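Local coordinates for protein ribose-5-phosphate isomerase RpiB (Thermotoga maritima, PDB 1O1X) that probably interconverts ribose 5-phosphate and ribulose 5-phosphate, as a member of the LacAB/RpiB family of sugar-phosphate isomerases, at residues R94-L99 against N111-L116. Numbering follows the deposited sequence.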
loop_
_atom_site.group_PDB
_atom_site.type_symbol
_atom_site.label_atom_id
_atom_site.label_comp_id
_atom_site.label_asym_id
_atom_site.label_seq_id
_atom_site.Cartn_x
_atom_site.Cartn_y
_atom_site.Cartn_z
ATOM N N ARG A 94 12.152 18.512 5.713
ATOM C CA ARG A 94 10.816 17.927 5.566
ATOM C C ARG A 94 10.997 16.617 4.793
ATOM O O ARG A 94 11.065 16.585 3.576
ATOM C CB ARG A 94 9.898 18.936 4.903
ATOM C CG ARG A 94 9.599 20.165 5.788
ATOM C CD ARG A 94 8.694 21.216 5.147
ATOM N NE ARG A 94 9.331 21.700 3.945
ATOM C CZ ARG A 94 10.315 22.586 3.888
ATOM N NH1 ARG A 94 10.761 23.197 4.959
ATOM N NH2 ARG A 94 10.883 22.829 2.719
ATOM N N ALA A 95 11.170 15.535 5.563
ATOM C CA ALA A 95 11.430 14.217 5.049
ATOM C C ALA A 95 10.144 13.409 5.004
ATOM O O ALA A 95 9.480 13.187 6.052
ATOM C CB ALA A 95 12.481 13.521 5.914
ATOM N N ALA A 96 9.795 12.936 3.804
ATOM C CA ALA A 96 8.495 12.316 3.550
ATOM C C ALA A 96 8.644 10.844 3.155
ATOM O O ALA A 96 9.181 10.525 2.095
ATOM C CB ALA A 96 7.751 13.063 2.437
ATOM N N LEU A 97 8.100 9.974 3.986
ATOM C CA LEU A 97 8.047 8.525 3.765
ATOM C C LEU A 97 6.907 8.254 2.763
ATOM O O LEU A 97 5.716 8.434 3.085
ATOM C CB LEU A 97 7.803 7.832 5.108
ATOM C CG LEU A 97 7.645 6.314 5.127
ATOM C CD1 LEU A 97 8.711 5.644 4.337
ATOM C CD2 LEU A 97 7.577 5.754 6.560
ATOM N N CYS A 98 7.261 7.860 1.549
ATOM C CA CYS A 98 6.297 7.671 0.475
ATOM C C CYS A 98 6.324 6.246 -0.019
ATOM O O CYS A 98 7.391 5.730 -0.411
ATOM C CB CYS A 98 6.616 8.621 -0.678
ATOM S SG CYS A 98 6.564 10.389 -0.250
ATOM N N LEU A 99 5.161 5.608 -0.014
ATOM C CA LEU A 99 5.052 4.208 -0.442
ATOM C C LEU A 99 4.492 4.044 -1.847
ATOM O O LEU A 99 4.476 2.943 -2.407
ATOM C CB LEU A 99 4.202 3.416 0.543
ATOM C CG LEU A 99 5.050 2.603 1.524
ATOM C CD1 LEU A 99 5.895 3.549 2.392
ATOM C CD2 LEU A 99 4.138 1.695 2.379
ATOM N N ASN A 111 3.731 19.692 1.185
ATOM C CA ASN A 111 4.691 19.774 2.284
ATOM C C ASN A 111 6.051 20.355 1.875
ATOM O O ASN A 111 6.940 20.455 2.720
ATOM C CB ASN A 111 4.881 18.408 2.961
ATOM C CG ASN A 111 3.567 17.745 3.355
ATOM O OD1 ASN A 111 2.936 18.088 4.380
ATOM N ND2 ASN A 111 3.155 16.798 2.568
ATOM N N ASN A 112 6.204 20.698 0.585
ATOM C CA ASN A 112 7.481 21.170 0.013
ATOM C C ASN A 112 8.626 20.294 0.522
ATOM O O ASN A 112 9.671 20.773 0.948
ATOM C CB ASN A 112 7.746 22.650 0.383
ATOM C CG ASN A 112 8.810 23.286 -0.481
ATOM O OD1 ASN A 112 9.154 22.726 -1.532
ATOM N ND2 ASN A 112 9.331 24.464 -0.071
ATOM N N ALA A 113 8.437 18.983 0.453
ATOM C CA ALA A 113 9.383 18.059 1.030
ATOM C C ALA A 113 10.729 18.178 0.340
ATOM O O ALA A 113 10.816 18.321 -0.893
ATOM C CB ALA A 113 8.849 16.679 0.947
ATOM N N ASN A 114 11.797 18.100 1.131
ATOM C CA ASN A 114 13.142 18.175 0.568
ATOM C C ASN A 114 13.937 16.882 0.726
ATOM O O ASN A 114 14.995 16.738 0.160
ATOM C CB ASN A 114 13.885 19.426 1.060
ATOM C CG ASN A 114 13.922 19.570 2.575
ATOM O OD1 ASN A 114 13.715 18.614 3.307
ATOM N ND2 ASN A 114 14.271 20.769 3.036
ATOM N N ILE A 115 13.367 15.921 1.437
ATOM C CA ILE A 115 13.906 14.569 1.515
ATOM C C ILE A 115 12.809 13.557 1.294
ATOM O O ILE A 115 11.750 13.620 1.911
ATOM C CB ILE A 115 14.641 14.269 2.873
ATOM C CG1 ILE A 115 15.847 15.192 3.070
ATOM C CG2 ILE A 115 15.079 12.821 2.924
ATOM C CD1 ILE A 115 16.676 14.877 4.292
ATOM N N LEU A 116 13.080 12.638 0.381
ATOM C CA LEU A 116 12.226 11.498 0.098
ATOM C C LEU A 116 12.745 10.304 0.908
ATOM O O LEU A 116 13.909 9.973 0.843
ATOM C CB LEU A 116 12.240 11.162 -1.392
ATOM C CG LEU A 116 11.653 9.807 -1.822
ATOM C CD1 LEU A 116 10.186 9.803 -1.491
ATOM C CD2 LEU A 116 11.884 9.560 -3.290
#
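Two neighbouring parallel strands of a beta-alpha-beta unit meet here, Ala95 pairing with Ile115 and Ala96 with Leu116. Ile115 uses both its backbone groups: N donates to Arg94 O, and O accepts from Ala96 N at 2.8 Å; the pairing continues to Val117. Arg94 O also takes the N-H of Asn114 at 3.0 Å. Asn114 returns a side-chain bond, OD1 receiving Arg94 N at 2.9 Å in a nearly straight line (172°); CG sits between the backbone N and the carbonyl carbon (chi1 54°), which brings OD1 to Arg94 N, just ahead of strand 95-97, and ND2 is held by Gly92 O.

Helix 101-109 makes the crossover between the strands, and Arg94 grips the turn that follows it. Bent at chi3 (-60°), its chain brings NE and NH2 side-on to Asn112 O, at 3.2 and 3.0 Å, with that oxygen close to the guanidinium plane. Asn111 O adds a weak bond to NE. Asn112, with positive phi, is the first residue after helix 101-109 to leave helical geometry, and its OD1 is bound by Arg108 NH1. Asn111 itself is predicted to bind ribulose 5-phosphate, and its side chain lies near that of His110, the predicted proton donor.

On one sheet face Ala95 CB meets Ile115 CB at 3.8 Å. Ala96 and Leu116 point to the other: Ala96 CB meets Ala113 CB of the preceding loop at 4.1 Å, both packing against Ala107 of helix 101-109, and Leu116 CD1 reaches Cys98 CB just past the strand at 3.8 Å.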